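Local coordinates for hyaluronoglucosaminidase (Apis mellifera, PDB 1FCQ), which hydrolyses hyaluronan as a glycoside hydrolase family 56 enzyme and is a major allergen of bee venom, at residues V17-E31 and I307-N321. Sequence-based numbering, arbitrary orientation.
Sequences VPTFMCHKYGLRFEE and INTKAKCLQFREYLN
Arg-317 lays its guanidinium over one face of the Phe-29 ring, CZ standing 4.8 Å from the ring centroid and only 12° off the normal, a cation-pi contact. Thr-19 CG2, from the same loop as the ring, covers the opposite face, while Leu-320 CD2 and the carbonyl oxygen of Cys-313 lie at the ring's edge. The arginine gets there on an extended chain, CG trans to the backbone N (chi1 -168°), which carries the charge up from the helix into a group of acids. Glu-31 takes it in a salt bridge; its OE1 also accepts a fairly straight bond from Asn-321 ND2 at 2.9 Å (165°), arriving on the anti side and somewhat out of the carboxylate plane. Asn-321 OD1 in turn bonds to Tyr-36 OH. Glu-30 adds a longer, weak bridge from OE1 to Arg-317 NH2, and a water ties Glu-30 OE1 to Arg-317 NH1 and Arg-28 N. All this ties together the first and last parts of the chain's seven-stranded (beta/alpha) TIM barrel: the loop leaving strand 12-16 lies against helix 310-328, which follows strand 297-301. A disulfide bonds loop to helix covalently, Cys-22 SG to Cys-313 SG 2.0 Å. Leu-27 CD1 packs on Cys-313 CB at 3.5 Å. At the start of the helix, capped by Thr-309 OG1, Tyr-25 is sandwiched: Lys-310 CB sits 3.6 Å from its ring centroid on one face, Lys-24 CG covers the other, and Cys-313 SG meets the ring edge. Deeper in, Ile-307 sends CD1 to Val-17 CG1 (3.8 Å) and the Pro-18 ring, crossing both at about a right angle, and Phe-316 CE2 reaches that same valine methyl.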
loop_
_atom_site.group_PDB
_atom_site.type_symbol
_atom_site.label_atom_id
_atom_site.label_comp_id
_atom_site.label_asym_id
_atom_site.label_seq_id
_atom_site.Cartn_x
_atom_site.Cartn_y
_atom_site.Cartn_z
ATOM N N VAL A 17 -9.834 -2.629 8.759
ATOM C CA VAL A 17 -11.125 -2.797 8.058
ATOM C C VAL A 17 -12.004 -1.681 8.596
ATOM O O VAL A 17 -12.021 -1.480 9.820
ATOM C CB VAL A 17 -11.719 -4.175 8.383
ATOM C CG1 VAL A 17 -13.096 -4.326 7.737
ATOM C CG2 VAL A 17 -10.848 -5.325 7.910
ATOM N N PRO A 18 -12.781 -0.985 7.786
ATOM C CA PRO A 18 -13.555 0.160 8.224
ATOM C C PRO A 18 -14.886 -0.193 8.862
ATOM O O PRO A 18 -15.920 0.350 8.480
ATOM C CB PRO A 18 -13.732 0.983 6.956
ATOM C CG PRO A 18 -13.754 -0.039 5.879
ATOM C CD PRO A 18 -12.783 -1.116 6.307
ATOM N N THR A 19 -14.801 -1.004 9.903
ATOM C CA THR A 19 -15.982 -1.425 10.645
ATOM C C THR A 19 -16.594 -0.280 11.415
ATOM O O THR A 19 -17.743 -0.395 11.857
ATOM C CB THR A 19 -15.669 -2.633 11.543
ATOM O OG1 THR A 19 -14.427 -2.435 12.226
ATOM C CG2 THR A 19 -15.559 -3.889 10.675
ATOM N N PHE A 20 -15.976 0.911 11.500
ATOM C CA PHE A 20 -16.633 2.054 12.117
ATOM C C PHE A 20 -17.970 2.339 11.439
ATOM O O PHE A 20 -18.903 2.814 12.093
ATOM C CB PHE A 20 -15.729 3.298 12.070
ATOM C CG PHE A 20 -15.612 3.898 10.698
ATOM C CD1 PHE A 20 -16.471 4.906 10.292
ATOM C CD2 PHE A 20 -14.643 3.458 9.809
ATOM C CE1 PHE A 20 -16.378 5.447 9.024
ATOM C CE2 PHE A 20 -14.539 4.006 8.546
ATOM C CZ PHE A 20 -15.407 5.009 8.152
ATOM N N MET A 21 -18.112 2.023 10.157
ATOM C CA MET A 21 -19.320 2.221 9.375
ATOM C C MET A 21 -20.465 1.346 9.880
ATOM O O MET A 21 -21.621 1.612 9.519
ATOM C CB MET A 21 -19.070 1.877 7.893
ATOM C CG MET A 21 -17.794 2.529 7.359
ATOM S SD MET A 21 -17.353 1.912 5.717
ATOM C CE MET A 21 -18.799 2.529 4.838
ATOM N N CYS A 22 -20.185 0.330 10.667
ATOM C CA CYS A 22 -21.211 -0.563 11.198
ATOM C C CYS A 22 -21.666 -0.182 12.595
ATOM O O CYS A 22 -22.619 -0.762 13.148
ATOM C CB CYS A 22 -20.634 -1.985 11.267
ATOM S SG CYS A 22 -20.039 -2.592 9.670
ATOM N N HIS A 23 -20.966 0.759 13.243
ATOM C CA HIS A 23 -21.294 1.142 14.598
ATOM C C HIS A 23 -22.693 1.742 14.692
ATOM O O HIS A 23 -23.346 1.468 15.703
ATOM C CB HIS A 23 -20.273 2.073 15.250
ATOM C CG HIS A 23 -18.863 1.561 15.261
ATOM N ND1 HIS A 23 -17.812 2.389 15.623
ATOM C CD2 HIS A 23 -18.318 0.373 14.915
ATOM C CE1 HIS A 23 -16.682 1.698 15.546
ATOM N NE2 HIS A 23 -16.963 0.480 15.107
ATOM N N LYS A 24 -23.184 2.453 13.694
ATOM C CA LYS A 24 -24.526 3.018 13.699
ATOM C C LYS A 24 -25.593 1.936 13.815
ATOM O O LYS A 24 -26.718 2.225 14.234
ATOM C CB LYS A 24 -24.748 3.840 12.420
ATOM C CG LYS A 24 -24.779 3.018 11.144
ATOM C CD LYS A 24 -25.111 3.848 9.914
ATOM C CE LYS A 24 -23.908 4.649 9.443
ATOM N NZ LYS A 24 -22.864 3.812 8.780
ATOM N N TYR A 25 -25.280 0.699 13.458
ATOM C CA TYR A 25 -26.184 -0.425 13.530
ATOM C C TYR A 25 -26.003 -1.268 14.777
ATOM O O TYR A 25 -26.595 -2.342 14.894
ATOM C CB TYR A 25 -26.043 -1.314 12.294
ATOM C CG TYR A 25 -26.017 -0.584 10.976
ATOM C CD1 TYR A 25 -24.888 -0.663 10.164
ATOM C CD2 TYR A 25 -27.082 0.184 10.534
ATOM C CE1 TYR A 25 -24.832 0.010 8.958
ATOM C CE2 TYR A 25 -27.040 0.855 9.325
ATOM C CZ TYR A 25 -25.909 0.759 8.542
ATOM O OH TYR A 25 -25.848 1.415 7.334
ATOM N N GLY A 26 -25.182 -0.807 15.711
ATOM C CA GLY A 26 -24.905 -1.470 16.962
ATOM C C GLY A 26 -23.884 -2.586 16.841
ATOM O O GLY A 26 -23.848 -3.488 17.683
ATOM N N LEU A 27 -23.081 -2.552 15.778
ATOM C CA LEU A 27 -22.063 -3.589 15.594
ATOM C C LEU A 27 -20.684 -2.955 15.771
ATOM O O LEU A 27 -20.210 -2.296 14.848
ATOM C CB LEU A 27 -22.211 -4.252 14.231
ATOM C CG LEU A 27 -23.622 -4.751 13.892
ATOM C CD1 LEU A 27 -23.741 -4.928 12.388
ATOM C CD2 LEU A 27 -23.971 -6.002 14.671
ATOM N N ARG A 28 -20.122 -3.166 16.949
ATOM C CA ARG A 28 -18.852 -2.537 17.294
ATOM C C ARG A 28 -17.632 -3.395 17.059
ATOM O O ARG A 28 -16.510 -2.951 17.312
ATOM C CB ARG A 28 -18.886 -2.109 18.773
ATOM C CG ARG A 28 -19.875 -0.990 19.055
ATOM C CD ARG A 28 -19.572 -0.259 20.346
ATOM N NE ARG A 28 -19.827 -1.014 21.562
ATOM C CZ ARG A 28 -19.453 -0.621 22.777
ATOM N NH1 ARG A 28 -18.791 0.517 22.949
ATOM N NH2 ARG A 28 -19.737 -1.365 23.838
ATOM N N PHE A 29 -17.792 -4.644 16.644
ATOM C CA PHE A 29 -16.688 -5.542 16.354
ATOM C C PHE A 29 -15.678 -5.674 17.471
ATOM O O PHE A 29 -14.475 -5.840 17.230
ATOM C CB PHE A 29 -16.020 -5.076 15.032
ATOM C CG PHE A 29 -16.892 -5.458 13.855
ATOM C CD1 PHE A 29 -17.971 -4.673 13.492
ATOM C CD2 PHE A 29 -16.625 -6.619 13.138
ATOM C CE1 PHE A 29 -18.785 -5.024 12.428
ATOM C CE2 PHE A 29 -17.437 -6.966 12.069
ATOM C CZ PHE A 29 -18.501 -6.169 11.701
ATOM N N GLU A 30 -16.130 -5.797 18.726
ATOM C CA GLU A 30 -15.226 -5.991 19.848
ATOM C C GLU A 30 -14.469 -7.309 19.783
ATOM O O GLU A 30 -13.364 -7.419 20.295
ATOM C CB GLU A 30 -15.967 -5.902 21.188
ATOM C CG GLU A 30 -16.827 -4.661 21.317
ATOM C CD GLU A 30 -18.290 -4.867 20.993
ATOM O OE1 GLU A 30 -18.631 -5.719 20.140
ATOM O OE2 GLU A 30 -19.099 -4.147 21.630
ATOM N N GLU A 31 -15.001 -8.335 19.122
ATOM C CA GLU A 31 -14.350 -9.619 19.016
ATOM C C GLU A 31 -13.029 -9.555 18.263
ATOM O O GLU A 31 -12.198 -10.421 18.513
ATOM C CB GLU A 31 -15.243 -10.698 18.401
ATOM C CG GLU A 31 -15.656 -10.418 16.975
ATOM C CD GLU A 31 -16.944 -9.640 16.861
ATOM O OE1 GLU A 31 -17.717 -9.963 15.927
ATOM O OE2 GLU A 31 -17.239 -8.728 17.660
ATOM N N ILE A 307 -19.023 -2.904 3.419
ATOM C CA ILE A 307 -19.650 -2.912 4.731
ATOM C C ILE A 307 -20.303 -1.566 5.047
ATOM O O ILE A 307 -20.082 -0.958 6.092
ATOM C CB ILE A 307 -18.645 -3.217 5.857
ATOM C CG1 ILE A 307 -17.317 -2.492 5.589
ATOM C CG2 ILE A 307 -18.421 -4.708 6.036
ATOM C CD1 ILE A 307 -16.369 -2.639 6.770
ATOM N N ASN A 308 -21.087 -1.083 4.079
ATOM C CA ASN A 308 -21.710 0.227 4.240
ATOM C C ASN A 308 -23.219 0.141 4.406
ATOM O O ASN A 308 -23.937 1.114 4.175
ATOM C CB ASN A 308 -21.332 1.123 3.064
ATOM C CG ASN A 308 -21.649 0.539 1.716
ATOM O OD1 ASN A 308 -22.164 -0.571 1.573
ATOM N ND2 ASN A 308 -21.339 1.292 0.661
ATOM N N THR A 309 -23.705 -1.052 4.716
ATOM C CA THR A 309 -25.108 -1.291 4.995
ATOM C C THR A 309 -25.138 -2.256 6.186
ATOM O O THR A 309 -24.180 -3.009 6.374
ATOM C CB THR A 309 -25.982 -1.917 3.900
ATOM O OG1 THR A 309 -25.614 -3.286 3.682
ATOM C CG2 THR A 309 -25.921 -1.161 2.590
ATOM N N LYS A 310 -26.265 -2.260 6.898
ATOM C CA LYS A 310 -26.364 -3.174 8.039
ATOM C C LYS A 310 -26.179 -4.612 7.596
ATOM O O LYS A 310 -25.475 -5.399 8.228
ATOM C CB LYS A 310 -27.677 -2.976 8.791
ATOM C CG LYS A 310 -27.755 -3.810 10.062
ATOM C CD LYS A 310 -28.868 -3.332 10.985
ATOM C CE LYS A 310 -28.831 -4.154 12.270
ATOM N NZ LYS A 310 -29.751 -3.613 13.302
ATOM N N ALA A 311 -26.837 -5.029 6.504
ATOM C CA ALA A 311 -26.709 -6.397 6.019
ATOM C C ALA A 311 -25.283 -6.736 5.608
ATOM O O ALA A 311 -24.836 -7.861 5.858
ATOM C CB ALA A 311 -27.659 -6.665 4.862
ATOM N N LYS A 312 -24.559 -5.799 4.989
ATOM C CA LYS A 312 -23.159 -6.070 4.659
ATOM C C LYS A 312 -22.331 -6.213 5.933
ATOM O O LYS A 312 -21.462 -7.082 5.984
ATOM C CB LYS A 312 -22.557 -4.968 3.782
ATOM C CG LYS A 312 -23.153 -4.974 2.378
ATOM C CD LYS A 312 -22.677 -3.759 1.599
ATOM C CE LYS A 312 -23.269 -3.730 0.200
ATOM N NZ LYS A 312 -22.718 -2.589 -0.583
ATOM N N CYS A 313 -22.601 -5.377 6.930
ATOM C CA CYS A 313 -21.937 -5.475 8.222
ATOM C C CYS A 313 -22.173 -6.833 8.869
ATOM O O CYS A 313 -21.250 -7.469 9.371
ATOM C CB CYS A 313 -22.422 -4.370 9.164
ATOM S SG CYS A 313 -21.794 -2.741 8.626
ATOM N N LEU A 314 -23.442 -7.282 8.876
ATOM C CA LEU A 314 -23.709 -8.595 9.461
ATOM C C LEU A 314 -23.085 -9.749 8.692
ATOM O O LEU A 314 -22.616 -10.697 9.331
ATOM C CB LEU A 314 -25.214 -8.816 9.579
ATOM C CG LEU A 314 -25.957 -7.882 10.531
ATOM C CD1 LEU A 314 -27.458 -7.931 10.308
ATOM C CD2 LEU A 314 -25.595 -8.243 11.970
ATOM N N GLN A 315 -23.049 -9.672 7.365
ATOM C CA GLN A 315 -22.412 -10.730 6.583
ATOM C C GLN A 315 -20.899 -10.753 6.838
ATOM O O GLN A 315 -20.294 -11.826 6.968
ATOM C CB GLN A 315 -22.709 -10.597 5.094
ATOM C CG GLN A 315 -22.239 -11.763 4.242
ATOM C CD GLN A 315 -20.761 -11.796 3.921
ATOM O OE1 GLN A 315 -20.151 -10.737 3.775
ATOM N NE2 GLN A 315 -20.153 -12.968 3.808
ATOM N N PHE A 316 -20.298 -9.566 6.924
ATOM C CA PHE A 316 -18.858 -9.522 7.196
ATOM C C PHE A 316 -18.550 -10.048 8.588
ATOM O O PHE A 316 -17.599 -10.817 8.779
ATOM C CB PHE A 316 -18.285 -8.100 6.988
ATOM C CG PHE A 316 -16.821 -8.128 7.392
ATOM C CD1 PHE A 316 -15.924 -8.886 6.659
ATOM C CD2 PHE A 316 -16.392 -7.448 8.512
ATOM C CE1 PHE A 316 -14.584 -8.932 7.028
ATOM C CE2 PHE A 316 -15.056 -7.494 8.889
ATOM C CZ PHE A 316 -14.159 -8.241 8.149
ATOM N N ARG A 317 -19.385 -9.699 9.569
ATOM C CA ARG A 317 -19.218 -10.180 10.932
ATOM C C ARG A 317 -19.346 -11.701 10.967
ATOM O O ARG A 317 -18.589 -12.393 11.618
ATOM C CB ARG A 317 -20.226 -9.517 11.874
ATOM C CG ARG A 317 -19.892 -9.763 13.342
ATOM C CD ARG A 317 -20.704 -8.880 14.276
ATOM N NE ARG A 317 -20.174 -8.829 15.629
ATOM C CZ ARG A 317 -20.070 -7.815 16.471
ATOM N NH1 ARG A 317 -20.425 -6.566 16.198
ATOM N NH2 ARG A 317 -19.565 -7.990 17.690
ATOM N N GLU A 318 -20.281 -12.261 10.187
ATOM C CA GLU A 318 -20.412 -13.715 10.107
ATOM C C GLU A 318 -19.134 -14.332 9.554
ATOM O O GLU A 318 -18.603 -15.312 10.082
ATOM C CB GLU A 318 -21.579 -14.016 9.185
ATOM C CG GLU A 318 -22.144 -15.406 9.126
ATOM C CD GLU A 318 -23.475 -15.401 8.355
ATOM O OE1 GLU A 318 -23.408 -15.783 7.174
ATOM O OE2 GLU A 318 -24.510 -15.015 8.930
ATOM N N TYR A 319 -18.580 -13.725 8.494
ATOM C CA TYR A 319 -17.336 -14.246 7.909
ATOM C C TYR A 319 -16.198 -14.170 8.907
ATOM O O TYR A 319 -15.353 -15.071 9.053
ATOM C CB TYR A 319 -16.977 -13.478 6.634
ATOM C CG TYR A 319 -15.666 -13.912 6.016
ATOM C CD1 TYR A 319 -15.503 -15.142 5.403
ATOM C CD2 TYR A 319 -14.571 -13.044 6.027
ATOM C CE1 TYR A 319 -14.298 -15.520 4.834
ATOM C CE2 TYR A 319 -13.376 -13.411 5.462
ATOM C CZ TYR A 319 -13.227 -14.644 4.878
ATOM O OH TYR A 319 -12.035 -14.995 4.297
ATOM N N LEU A 320 -16.095 -13.046 9.625
ATOM C CA LEU A 320 -15.094 -12.874 10.662
ATOM C C LEU A 320 -15.175 -13.963 11.738
ATOM O O LEU A 320 -14.165 -14.514 12.146
ATOM C CB LEU A 320 -15.217 -11.497 11.331
ATOM C CG LEU A 320 -14.357 -11.230 12.563
ATOM C CD1 LEU A 320 -12.867 -11.308 12.195
ATOM C CD2 LEU A 320 -14.650 -9.880 13.202
ATOM N N ASN A 321 -16.384 -14.276 12.187
ATOM C CA ASN A 321 -16.553 -15.264 13.257
ATOM C C ASN A 321 -16.489 -16.689 12.732
ATOM O O ASN A 321 -15.985 -17.557 13.454
ATOM C CB ASN A 321 -17.818 -14.894 14.033
ATOM C CG ASN A 321 -17.530 -13.668 14.902
ATOM O OD1 ASN A 321 -16.607 -13.688 15.718
ATOM N ND2 ASN A 321 -18.283 -12.594 14.745
HETATM O O HOH W 1 -21.067 -5.157 18.869
#